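Local coordinates for putative uncharacterized protein (Bacteroides thetaiotaomicron, PDB 2RBK), which is probably a magnesium-dependent phosphatase of the haloacid dehalogenase superfamily, captured here with a vanadate that mimics the phosphoryl-transfer intermediate, at residues D8-L13 against T43-A48; E205-G210 against I224-G229; M228-E233 against A244-D249. All blocks are in the same frame, centred on the assembly; numbering follows the deposited sequence. Where two conformers were deposited one is given.

Contact 1. Residues D8-L13 against T43-A48. With MG (magnesium ion), chain B; VN4 (oxido(dioxo)vanadium), chain C.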
ATOM      1  N   ASP A   8      -6.799  -1.489   0.909  1.00  8.25           N
ATOM      2  CA  ASP A   8      -5.884  -0.767   0.046  1.00  8.24           C
ATOM      3  C   ASP A   8      -6.480   0.583  -0.313  1.00  8.38           C
ATOM      4  O   ASP A   8      -7.689   0.775  -0.281  1.00  8.91           O
ATOM      5  CB  ASP A   8      -5.661  -1.597  -1.208  1.00  8.53           C
ATOM      6  CG  ASP A   8      -4.797  -0.967  -2.231  1.00  8.72           C
ATOM      7  OD1 ASP A   8      -5.215  -0.925  -3.413  1.00 10.00           O
ATOM      8  OD2 ASP A   8      -3.676  -0.508  -1.872  1.00 10.19           O
ATOM      9  N   ILE A   9      -5.605   1.542  -0.668  1.00  8.44           N
ATOM     10  CA  ILE A   9      -6.106   2.856  -1.068  1.00  9.20           C
ATOM     11  C   ILE A   9      -6.288   2.883  -2.607  1.00  8.67           C
ATOM     12  O   ILE A   9      -7.427   2.973  -3.094  1.00  9.66           O
ATOM     13  CB  ILE A   9      -5.202   4.030  -0.649  1.00  9.76           C
ATOM     14  CG1 ILE A   9      -5.005   4.067   0.856  1.00  9.29           C
ATOM     15  CG2 ILE A   9      -5.765   5.311  -1.193  1.00 12.38           C
ATOM     16  CD1 ILE A   9      -3.946   5.086   1.281  1.00  9.58           C
ATOM     17  N   ASP A  10      -5.208   2.870  -3.347  1.00 10.01           N
ATOM     18  CA  ASP A  10      -5.291   3.199  -4.783  1.00 10.13           C
ATOM     19  C   ASP A  10      -5.940   2.069  -5.574  1.00  9.42           C
ATOM     20  O   ASP A  10      -5.487   0.940  -5.579  1.00  9.96           O
ATOM     21  CB  ASP A  10      -3.909   3.517  -5.288  1.00 11.45           C
ATOM     22  CG  ASP A  10      -3.339   4.710  -4.578  1.00 12.58           C
ATOM     23  OD1 ASP A  10      -3.863   5.817  -4.815  1.00 15.52           O
ATOM     24  OD2 ASP A  10      -2.425   4.529  -3.733  1.00 13.31           O
ATOM     25  N   GLY A  11      -7.040   2.353  -6.240  1.00  9.83           N
ATOM     26  CA  GLY A  11      -7.827   1.405  -6.985  1.00  9.71           C
ATOM     27  C   GLY A  11      -8.791   0.617  -6.138  1.00  9.11           C
ATOM     28  O   GLY A  11      -9.504  -0.240  -6.676  1.00 10.20           O
ATOM     29  N   THR A  12      -8.858   0.888  -4.840  1.00  8.86           N
ATOM     30  CA  THR A  12      -9.709   0.128  -3.902  1.00  8.52           C
ATOM     31  C   THR A  12     -10.639   1.090  -3.167  1.00  8.69           C
ATOM     32  O   THR A  12     -11.871   0.949  -3.271  1.00  9.91           O
ATOM     33  CB  THR A  12      -8.803  -0.698  -2.971  1.00  8.52           C
ATOM     34  OG1 THR A  12      -8.061  -1.628  -3.755  1.00  9.29           O
ATOM     35  CG2 THR A  12      -9.677  -1.466  -1.946  1.00  9.22           C
ATOM     36  N   LEU A  13     -10.079   2.071  -2.472  1.00  8.57           N
ATOM     37  CA  LEU A  13     -10.845   3.197  -1.945  1.00  8.81           C
ATOM     38  C   LEU A  13     -10.912   4.360  -2.928  1.00  9.55           C
ATOM     39  O   LEU A  13     -11.973   4.913  -3.103  1.00 12.34           O
ATOM     40  CB  LEU A  13     -10.238   3.711  -0.610  1.00  9.05           C
ATOM     41  CG  LEU A  13     -10.352   2.724   0.544  1.00  8.90           C
ATOM     42  CD1 LEU A  13      -9.543   3.283   1.733  1.00 10.40           C
ATOM     43  CD2 LEU A  13     -11.784   2.486   0.947  1.00 10.36           C
ATOM     44  N   THR A  43      -1.610   0.125   2.765  1.00  8.58           N
ATOM     45  CA  THR A  43      -1.127   0.766   1.557  1.00  8.45           C
ATOM     46  C   THR A  43       0.376   0.634   1.408  1.00  8.71           C
ATOM     47  O   THR A  43       1.136   0.569   2.363  1.00  8.91           O
ATOM     48  CB  THR A  43      -1.581   2.244   1.551  1.00  8.88           C
ATOM     49  OG1 THR A  43      -1.186   2.894   0.345  1.00  9.47           O
ATOM     50  CG2 THR A  43      -0.971   3.043   2.700  1.00  9.24           C
ATOM     51  N   GLY A  44       0.812   0.653   0.124  1.00  9.30           N
ATOM     52  CA  GLY A  44       2.169   0.865  -0.221  1.00 10.09           C
ATOM     53  C   GLY A  44       2.635   2.273  -0.019  1.00 10.07           C
ATOM     54  O   GLY A  44       3.838   2.578   0.066  1.00 12.49           O
ATOM     55  N   ARG A  45       1.729   3.258   0.035  1.00  9.97           N
ATOM     56  CA  ARG A  45       2.152   4.618   0.244  1.00 10.14           C
ATOM     57  C   ARG A  45       2.736   4.802   1.630  1.00  9.76           C
ATOM     58  O   ARG A  45       2.199   4.277   2.611  1.00 10.34           O
ATOM     59  CB  ARG A  45       0.968   5.572   0.116  1.00 10.25           C
ATOM     60  CG  ARG A  45       0.352   5.725  -1.222  1.00 10.58           C
ATOM     61  CD  ARG A  45      -0.796   6.706  -1.244  1.00 11.15           C
ATOM     62  NE  ARG A  45      -1.378   6.855  -2.578  1.00 11.25           N
ATOM     63  CZ  ARG A  45      -1.473   7.991  -3.257  1.00 11.16           C
ATOM     64  NH1 ARG A  45      -1.019   9.152  -2.774  1.00 13.79           N
ATOM     65  NH2 ARG A  45      -2.042   7.930  -4.455  1.00 12.44           N
ATOM     66  N   PRO A  46       3.802   5.605   1.762  1.00 10.17           N
ATOM     67  CA  PRO A  46       4.169   6.161   3.064  1.00 10.84           C
ATOM     68  C   PRO A  46       3.155   7.201   3.507  1.00  9.92           C
ATOM     69  O   PRO A  46       2.537   7.873   2.663  1.00 10.74           O
ATOM     70  CB  PRO A  46       5.534   6.760   2.863  1.00 13.30           C
ATOM     71  CG  PRO A  46       5.592   7.015   1.421  1.00 17.06           C
ATOM     72  CD  PRO A  46       4.742   6.026   0.694  1.00 11.89           C
ATOM     73  N   LYS A  47       3.037   7.419   4.806  1.00 10.99           N
ATOM     74  CA  LYS A  47       2.133   8.424   5.332  1.00 11.69           C
ATOM     75  C   LYS A  47       2.355   9.771   4.686  1.00 11.74           C
ATOM     76  O   LYS A  47       1.382  10.539   4.460  1.00 12.71           O
ATOM     77  CB  LYS A  47       2.316   8.511   6.857  1.00 14.59           C
ATOM     78  CG  LYS A  47       1.373   9.445   7.589  1.00 20.05           C
ATOM     79  CD  LYS A  47       1.760   9.615   9.027  1.00 26.86           C
ATOM     80  CE  LYS A  47       0.887  10.589   9.827  1.00 35.08           C
ATOM     81  NZ  LYS A  47       1.312  10.510  11.261  1.00 48.31           N
ATOM     82  N   ALA A  48       3.611  10.128   4.399  1.00 11.37           N
ATOM     83  CA  ALA A  48       3.963  11.388   3.832  1.00 13.14           C
ATOM     84  C   ALA A  48       3.226  11.691   2.507  1.00 12.72           C
ATOM     85  O   ALA A  48       3.075  12.882   2.215  1.00 15.19           O
ATOM     86  CB  ALA A  48       5.487  11.550   3.536  1.00 14.90           C
TER
HETATM   87 MG    MG B 501      -4.179  -0.637  -5.166  1.00  9.90          MG
HETATM   88  V   VN4 C 601      -2.279   0.791  -2.541  1.00 15.22           V
HETATM   89  O1  VN4 C 601      -2.909   2.025  -1.620  1.00 18.50           O
HETATM   90  O2  VN4 C 601      -2.807   0.552  -4.203  1.00 10.41           O
HETATM   91  O3  VN4 C 601      -0.641   0.012  -2.256  1.00 15.03           O
HETATM   92  O   HOH W   1      -2.993  -2.312  -4.750  1.00 10.58           O
HETATM   93  O   HOH W   2      -3.458  -0.356  -7.099  1.00 11.48           O
HETATM   94  O   HOH W   3      -0.946   2.365  -3.047  1.00 19.13           O
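Asp-10 and Arg-45 form a buried salt bridge beside the metal site. Arg-45 grips the carboxylate side-on with two nitrogens. Its NE gives a nearly straight bond (177°) to the syn lone pair of Asp-10 OD2 at 2.8 Å, in the guanidinium plane. NH2 reaches Asp-10 OD1, also at 2.8 Å, but this bond is more bent and tilted out of both the carboxylate and the guanidinium planes, which lie 29° apart. The remaining nitrogen, NH1, is hydrogen-bonded to Ile-49 O. Next to this bridge, Ile-9 CD1 packs on Thr-43 OG1 and CB.

Both segments hold the vanadate. Asp-8 OD2 is bound to the vanadium at 2.0 Å. Its chi1 of 177° sets CG anti to the backbone N and directs the carboxylate at vanadium and magnesium together. OD1 binds the magnesium ion at 2.1 Å and accepts from Thr-12 OG1 on its anti lone pair. The backbone O of Asp-10, an oxygen of the vanadate, two waters and Asp-211 also bind the magnesium. Vanadate O1 accepts from Ile-9 N, Asp-10 N and Thr-43 OG1, the last at 2.8 Å. Thr-43 OG1 in turn accepts from Arg-45 N at 3.0 Å, an ST turn that fixes the hydroxyl. Gly-44 N donates to vanadate O3 at 2.9 Å. Lys-188 and Asn-214 add further donors.

Asp-8, Asp-10 and Thr-12 fit the DxDx(T/V) pattern of the haloacid dehalogenase superfamily. Water 3 lies 2.1 Å from the vanadium, on its far side from Asp-8 OD2. An aspartate oxygen and a water thus hold the two apical positions, as expected for a trigonal-bipyramidal intermediate of phosphoryl transfer.

Contact 2. Residues E205-G210 against I224-G229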
ATOM      1  N   GLU A 205     -11.162 -13.333  11.935  1.00  9.23           N
ATOM      2  CA  GLU A 205     -12.110 -12.227  12.029  1.00  9.30           C
ATOM      3  C   GLU A 205     -11.731 -11.066  11.128  1.00  8.59           C
ATOM      4  O   GLU A 205     -12.170  -9.929  11.338  1.00  9.68           O
ATOM      5  CB  GLU A 205     -12.204 -11.784  13.491  1.00 10.51           C
ATOM      6  CG  GLU A 205     -12.671 -12.839  14.466  1.00 12.91           C
ATOM      7  CD  GLU A 205     -12.479 -12.485  15.947  1.00 14.41           C
ATOM      8  OE1 GLU A 205     -13.358 -12.904  16.745  1.00 18.62           O
ATOM      9  OE2 GLU A 205     -11.479 -11.809  16.404  1.00 13.99           O
ATOM     10  N   THR A 206     -10.881 -11.297  10.110  1.00  8.63           N
ATOM     11  CA  THR A 206     -10.381 -10.241   9.241  1.00  8.27           C
ATOM     12  C   THR A 206     -10.963 -10.321   7.834  1.00  8.15           C
ATOM     13  O   THR A 206     -11.261 -11.413   7.327  1.00  9.07           O
ATOM     14  CB  THR A 206      -8.851 -10.291   9.145  1.00  8.51           C
ATOM     15  OG1 THR A 206      -8.402 -11.522   8.578  1.00  8.86           O
ATOM     16  CG2 THR A 206      -8.222 -10.091  10.520  1.00  8.79           C
ATOM     17  N   MET A 207     -11.033  -9.177   7.177  1.00  7.79           N
ATOM     18  CA  MET A 207     -11.428  -9.071   5.784  1.00  7.91           C
ATOM     19  C   MET A 207     -10.532  -8.031   5.128  1.00  7.52           C
ATOM     20  O   MET A 207     -10.346  -6.937   5.683  1.00  8.95           O
ATOM     21  CB  MET A 207     -12.890  -8.647   5.677  1.00  8.33           C
ATOM     22  CG  MET A 207     -13.439  -8.582   4.244  1.00  9.51           C
ATOM     23  SD  MET A 207     -15.190  -8.172   4.175  1.00 11.26           S
ATOM     24  CE  MET A 207     -15.894  -9.723   4.736  1.00 12.32           C
ATOM     25  N   SER A 208     -10.021  -8.334   3.947  1.00  7.88           N
ATOM     26  CA  SER A 208      -9.157  -7.406   3.213  1.00  7.61           C
ATOM     27  C   SER A 208      -9.760  -7.122   1.834  1.00  7.95           C
ATOM     28  O   SER A 208     -10.533  -7.925   1.288  1.00  8.48           O
ATOM     29  CB  SER A 208      -7.750  -7.970   3.089  1.00  8.43           C
ATOM     30  OG  SER A 208      -7.774  -9.167   2.347  1.00  9.10           O
ATOM     31  N   PHE A 209      -9.387  -5.965   1.277  1.00  7.68           N
ATOM     32  CA  PHE A 209      -9.879  -5.441   0.029  1.00  7.72           C
ATOM     33  C   PHE A 209      -8.715  -4.911  -0.780  1.00  7.82           C
ATOM     34  O   PHE A 209      -7.964  -4.077  -0.261  1.00  8.13           O
ATOM     35  CB  PHE A 209     -10.880  -4.310   0.249  1.00  8.09           C
ATOM     36  CG  PHE A 209     -12.090  -4.649   1.092  1.00  8.19           C
ATOM     37  CD1 PHE A 209     -11.996  -4.734   2.472  1.00  8.67           C
ATOM     38  CD2 PHE A 209     -13.330  -4.848   0.516  1.00  8.89           C
ATOM     39  CE1 PHE A 209     -13.094  -4.997   3.246  1.00  9.70           C
ATOM     40  CE2 PHE A 209     -14.440  -5.136   1.297  1.00 10.36           C
ATOM     41  CZ  PHE A 209     -14.337  -5.202   2.670  1.00 10.20           C
ATOM     42  N   GLY A 210      -8.599  -5.323  -2.045  1.00  8.14           N
ATOM     43  CA  GLY A 210      -7.490  -4.830  -2.860  1.00  8.76           C
ATOM     44  C   GLY A 210      -7.725  -5.016  -4.320  1.00  8.29           C
ATOM     45  O   GLY A 210      -8.642  -5.709  -4.776  1.00  9.44           O
ATOM     46  N   ILE A 224     -11.255 -13.441   4.802  1.00  8.91           N
ATOM     47  CA  ILE A 224     -12.012 -13.172   3.584  1.00  8.88           C
ATOM     48  C   ILE A 224     -11.250 -12.112   2.821  1.00  8.95           C
ATOM     49  O   ILE A 224     -11.056 -11.008   3.371  1.00  9.67           O
ATOM     50  CB  ILE A 224     -13.441 -12.764   3.857  1.00 10.17           C
ATOM     51  CG1 ILE A 224     -14.213 -13.849   4.633  1.00 12.18           C
ATOM     52  CG2 ILE A 224     -14.136 -12.397   2.537  1.00 12.76           C
ATOM     53  CD1 ILE A 224     -15.533 -13.392   5.199  1.00 14.48           C
ATOM     54  N   GLY A 225     -10.866 -12.392   1.601  1.00  9.00           N
ATOM     55  CA  GLY A 225     -10.222 -11.418   0.716  1.00  9.07           C
ATOM     56  C   GLY A 225     -11.156 -11.018  -0.426  1.00  8.78           C
ATOM     57  O   GLY A 225     -11.748 -11.922  -1.060  1.00  9.56           O
ATOM     58  N   VAL A 226     -11.298  -9.747  -0.647  1.00  8.38           N
ATOM     59  CA  VAL A 226     -12.136  -9.196  -1.677  1.00  8.66           C
ATOM     60  C   VAL A 226     -11.282  -8.469  -2.722  1.00  8.71           C
ATOM     61  O   VAL A 226     -10.567  -7.529  -2.389  1.00  8.67           O
ATOM     62  CB  VAL A 226     -13.154  -8.187  -1.065  1.00  8.84           C
ATOM     63  CG1 VAL A 226     -13.942  -7.507  -2.182  1.00 10.13           C
ATOM     64  CG2 VAL A 226     -14.033  -8.886  -0.067  1.00 10.36           C
ATOM     65  N   ALA A 227     -11.414  -8.888  -3.983  1.00  9.00           N
ATOM     66  CA  ALA A 227     -10.746  -8.207  -5.108  1.00  8.88           C
ATOM     67  C   ALA A 227     -11.704  -7.303  -5.813  1.00  8.86           C
ATOM     68  O   ALA A 227     -12.862  -7.627  -6.049  1.00  9.50           O
ATOM     69  CB  ALA A 227     -10.214  -9.223  -6.131  1.00  9.55           C
ATOM     70  N   MET A 228     -11.216  -6.124  -6.193  1.00  8.82           N
ATOM     71  CA  MET A 228     -11.993  -5.188  -6.971  1.00  9.08           C
ATOM     72  C   MET A 228     -12.242  -5.738  -8.363  1.00  9.53           C
ATOM     73  O   MET A 228     -11.442  -6.460  -8.933  1.00  9.91           O
ATOM     74  CB  MET A 228     -11.269  -3.828  -7.030  1.00  9.97           C
ATOM     75  CG  MET A 228     -10.981  -3.193  -5.698  1.00  9.99           C
ATOM     76  SD  MET A 228     -12.383  -3.136  -4.559  1.00  9.84           S
ATOM     77  CE  MET A 228     -13.385  -1.897  -5.320  1.00 11.56           C
ATOM     78  N   GLY A 229     -13.365  -5.334  -8.981  1.00 10.66           N
ATOM     79  CA  GLY A 229     -13.787  -5.914 -10.236  1.00 11.28           C
ATOM     80  C   GLY A 229     -12.807  -5.724 -11.377  1.00 11.46           C
ATOM     81  O   GLY A 229     -12.798  -6.521 -12.314  1.00 12.72           O
TER
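Met-207 and Ile-224 face each other in register on neighbouring parallel strands, 206-210 and 224-227. With helix 216-221 between them, the strands form a beta-alpha-beta unit of the Rossmann-like HAD core.

Five backbone bonds join them, alternating in direction. Ser-208 N donates to Ile-224 O at 2.9 Å, and Val-226 N donates to Ser-208 O at 2.8 Å. The last, Met-228 N to Gly-210 O, carries the pairing past the end of strand 224-227.

Met-207, Phe-209, Ile-224 and Val-226 share one face of the sheet. The Met-207 chain runs straight to its sulfur and then bends at chi3 (-74°). This bend sets the terminal methyl CE against Ile-224 CD1 at 3.7 Å. Phe-209 and Val-226 lie alongside, pointing the same way. Ring atom CD2 of Phe-209 meets Val-226 CB at 3.7 Å.

Further out, helix 250-258 covers this face through Phe-258 and Ile-251, and Phe-209 stacks on Phe-7 of strand 4-7, the neighbour of strand 206-210 on its other edge. With an alanine at Met-207 the CE methyl would be gone, which is likely to open a gap beside Ile-224 and Phe-258. On the other face, Ser-208 OG is hydrogen-bonded to Met-218 O in the connecting helix, and Thr-206 OG1 to Leu-203 O and Ala-223 N. Beside Ser-208, in register on the partner strand, stands Gly-225; Ser-208 OG lies 3.7 Å from Gly-225 CA.

Contact 3. Residues M228-E233 against A244-D249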
ATOM      1  N   MET A 228     -11.216  -6.124  -6.193  1.00  8.82           N
ATOM      2  CA  MET A 228     -11.993  -5.188  -6.971  1.00  9.08           C
ATOM      3  C   MET A 228     -12.242  -5.738  -8.363  1.00  9.53           C
ATOM      4  O   MET A 228     -11.442  -6.460  -8.933  1.00  9.91           O
ATOM      5  CB  MET A 228     -11.269  -3.828  -7.030  1.00  9.97           C
ATOM      6  CG  MET A 228     -10.981  -3.193  -5.698  1.00  9.99           C
ATOM      7  SD  MET A 228     -12.383  -3.136  -4.559  1.00  9.84           S
ATOM      8  CE  MET A 228     -13.385  -1.897  -5.320  1.00 11.56           C
ATOM      9  N   GLY A 229     -13.365  -5.334  -8.981  1.00 10.66           N
ATOM     10  CA  GLY A 229     -13.787  -5.914 -10.236  1.00 11.28           C
ATOM     11  C   GLY A 229     -12.807  -5.724 -11.377  1.00 11.46           C
ATOM     12  O   GLY A 229     -12.798  -6.521 -12.314  1.00 12.72           O
ATOM     13  N   GLN A 230     -12.052  -4.632 -11.373  1.00 11.71           N
ATOM     14  CA  GLN A 230     -11.082  -4.335 -12.446  0.69 13.11           C
ATOM     15  C   GLN A 230      -9.691  -4.904 -12.218  1.00 12.66           C
ATOM     16  O   GLN A 230      -8.793  -4.661 -13.030  1.00 14.10           O
ATOM     17  CB  GLN A 230     -11.042  -2.813 -12.621  0.69 14.37           C
ATOM     18  CG  GLN A 230     -10.441  -1.963 -11.545  0.69 13.94           C
ATOM     19  CD  GLN A 230     -10.939  -1.674 -10.165  0.69 15.13           C
ATOM     20  OE1 GLN A 230     -12.146  -1.876  -9.976  0.69  9.14           O
ATOM     21  NE2 GLN A 230      -9.915  -1.059  -9.363  0.69 15.49           N
ATOM     22  N   ALA A 231      -9.495  -5.604 -11.118  1.00 10.99           N
ATOM     23  CA  ALA A 231      -8.187  -6.166 -10.853  1.00 11.33           C
ATOM     24  C   ALA A 231      -7.799  -7.199 -11.913  1.00 11.05           C
ATOM     25  O   ALA A 231      -8.646  -7.823 -12.550  1.00 12.46           O
ATOM     26  CB  ALA A 231      -8.246  -6.827  -9.495  1.00 10.89           C
ATOM     27  N   LYS A 232      -6.506  -7.405 -12.083  1.00 11.27           N
ATOM     28  CA  LYS A 232      -5.977  -8.468 -12.953  1.00 11.02           C
ATOM     29  C   LYS A 232      -6.383  -9.830 -12.389  1.00 10.72           C
ATOM     30  O   LYS A 232      -6.698 -10.021 -11.227  1.00 11.32           O
ATOM     31  CB  LYS A 232      -4.479  -8.344 -13.122  1.00 12.00           C
ATOM     32  CG  LYS A 232      -4.010  -7.066 -13.774  1.00 13.81           C
ATOM     33  CD  LYS A 232      -4.494  -6.822 -15.158  1.00 17.52           C
ATOM     34  CE  LYS A 232      -3.776  -5.581 -15.790  1.00 22.87           C
ATOM     35  NZ  LYS A 232      -4.385  -5.322 -17.095  1.00 28.26           N
ATOM     36  N   GLU A 233      -6.300 -10.815 -13.284  1.00 11.10           N
ATOM     37  CA  GLU A 233      -6.773 -12.152 -12.950  1.00 11.77           C
ATOM     38  C   GLU A 233      -6.008 -12.765 -11.786  1.00 11.17           C
ATOM     39  O   GLU A 233      -6.668 -13.475 -10.978  1.00 12.69           O
ATOM     40  CB  GLU A 233      -6.693 -13.028 -14.219  1.00 13.00           C
ATOM     41  CG  GLU A 233      -7.487 -14.284 -14.100  1.00 18.56           C
ATOM     42  CD  GLU A 233      -7.552 -15.043 -15.403  1.00 19.39           C
ATOM     43  OE1 GLU A 233      -8.575 -15.781 -15.561  1.00 28.37           O
ATOM     44  OE2 GLU A 233      -6.690 -14.965 -16.292  1.00 16.59           O
ATOM     45  N   ALA A 244     -17.785  -5.775  -7.647  1.00 10.17           N
ATOM     46  CA  ALA A 244     -17.925  -4.930  -8.804  1.00 10.42           C
ATOM     47  C   ALA A 244     -16.703  -4.026  -8.951  1.00 10.17           C
ATOM     48  O   ALA A 244     -15.924  -3.833  -7.987  1.00 10.39           O
ATOM     49  CB  ALA A 244     -19.173  -4.089  -8.656  1.00 12.24           C
ATOM     50  N   PRO A 245     -16.539  -3.390 -10.099  1.00 10.98           N
ATOM     51  CA  PRO A 245     -15.550  -2.336 -10.221  1.00 10.90           C
ATOM     52  C   PRO A 245     -15.701  -1.240  -9.192  1.00 10.54           C
ATOM     53  O   PRO A 245     -16.814  -0.966  -8.708  1.00 10.34           O
ATOM     54  CB  PRO A 245     -15.754  -1.789 -11.664  1.00 13.82           C
ATOM     55  CG  PRO A 245     -16.329  -3.001 -12.383  1.00 14.31           C
ATOM     56  CD  PRO A 245     -17.250  -3.643 -11.373  1.00 12.66           C
ATOM     57  N   ILE A 246     -14.590  -0.562  -8.904  1.00 10.47           N
ATOM     58  CA  ILE A 246     -14.591   0.467  -7.868  1.00  9.95           C
ATOM     59  C   ILE A 246     -15.670   1.498  -8.092  1.00  9.79           C
ATOM     60  O   ILE A 246     -16.370   1.898  -7.159  1.00 10.18           O
ATOM     61  CB  ILE A 246     -13.185   1.106  -7.751  1.00 10.44           C
ATOM     62  CG1 ILE A 246     -13.190   2.118  -6.596  1.00 10.30           C
ATOM     63  CG2 ILE A 246     -12.654   1.712  -9.028  1.00 12.05           C
ATOM     64  CD1 ILE A 246     -11.846   2.599  -6.213  1.00 12.01           C
ATOM     65  N   ASP A 247     -15.865   1.985  -9.321  1.00 10.67           N
ATOM     66  CA  ASP A 247     -16.826   3.060  -9.621  1.00 11.38           C
ATOM     67  C   ASP A 247     -18.215   2.521  -9.927  1.00 11.45           C
ATOM     68  O   ASP A 247     -19.080   3.281 -10.385  1.00 14.31           O
ATOM     69  CB  ASP A 247     -16.241   4.013 -10.689  1.00 13.75           C
ATOM     70  CG  ASP A 247     -15.229   4.961 -10.061  1.00 14.63           C
ATOM     71  OD1 ASP A 247     -15.377   5.464  -8.921  1.00 15.82           O
ATOM     72  OD2 ASP A 247     -14.245   5.310 -10.741  1.00 17.01           O
ATOM     73  N   GLU A 248     -18.477   1.247  -9.667  1.00 10.71           N
ATOM     74  CA  GLU A 248     -19.790   0.647  -9.671  1.00 10.92           C
ATOM     75  C   GLU A 248     -20.102   0.066  -8.273  1.00 10.10           C
ATOM     76  O   GLU A 248     -20.652  -1.022  -8.115  1.00 10.97           O
ATOM     77  CB  GLU A 248     -19.874  -0.432 -10.742  1.00 12.49           C
ATOM     78  CG  GLU A 248     -19.675   0.094 -12.149  1.00 15.42           C
ATOM     79  CD  GLU A 248     -19.632  -0.942 -13.232  1.00 17.44           C
ATOM     80  OE1 GLU A 248     -19.944  -2.119 -13.004  1.00 20.51           O
ATOM     81  OE2 GLU A 248     -19.173  -0.637 -14.323  1.00 30.83           O
ATOM     82  N   ASP A 249     -19.718   0.855  -7.271  1.00 10.32           N
ATOM     83  CA  ASP A 249     -20.093   0.567  -5.869  1.00  9.89           C
ATOM     84  C   ASP A 249     -19.437  -0.736  -5.383  1.00  9.17           C
ATOM     85  O   ASP A 249     -19.998  -1.402  -4.517  1.00  9.44           O
ATOM     86  CB  ASP A 249     -21.599   0.510  -5.692  1.00 11.26           C
ATOM     87  CG  ASP A 249     -22.298   1.742  -6.219  1.00 12.09           C
ATOM     88  OD1 ASP A 249     -22.153   2.784  -5.594  1.00 15.55           O
ATOM     89  OD2 ASP A 249     -22.916   1.747  -7.314  1.00 14.98           O
TER
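Ala-244 offers its backbone O to Gly-229 N, a weak hydrogen bond of 3.1 Å. Its carbonyl is the first point where the loop after strand 241-242 meets the type I turn 228-231.

Pro-245 follows, and its N lies 3.7 Å from Gly-229 CA. Of the CA atoms, those of these two residues are nearest. Pro-245 CA also lies against Gln-230 OE1.

Ile-246 makes the firmer bond, to Gln-230 in one of its two conformers. Ile-246 N donates to Gln-230 OE1 at 3.0 Å, from a position tilted 29° out of the amide's carbonyl plane. In this conformer Gln-230 folds back by its chi2 of -69°, which carries the amide to Ile-246. Ile-246 CG2 packs against the same amide, 3.7 Å from OE1. The amide's NE2 donates to Gly-11 O, so both ends are engaged in this conformer. The methyl CE of Met-228 also touches Ile-246, 3.7 Å from its CA.

Beyond Ile-246, Asp-247 OD2 is hydrogen-bonded to Ser-15 OG, and Asp-249 stands at the N-cap position of helix 250-258. Two loops thus meet beyond the C-terminal ends of parallel strands, the edge where Rossmann-like folds place their active sites.

How the contacts relate
All three contacts belong to the Rossmann-like core. Contact 1 holds the magnesium and vanadate. Contact 2 pairs strand 224-227 with strand 206-210, the neighbour of strand 4-7, whose end carries the first loop of contact 1; the centres are 15 Å apart. The two are joined where Asp-8 N probably bonds to Phe-209 O, at 3.1 Å. Thr-12 OG1 also packs on Gly-210 CA. Contact 3 starts where contact 2 ends, sharing Met-228 and Gly-229. It returns to contact 1 through Gln-230 NE2, in one of two conformers, 2.8 Å from Gly-11 O, and through Ile-246 CD1 against Thr-12 O. The Gln-230 side chain is about 7 Å from the magnesium ion. Contact 3 thus touches the metal-binding loop and lies in the second shell around the ion.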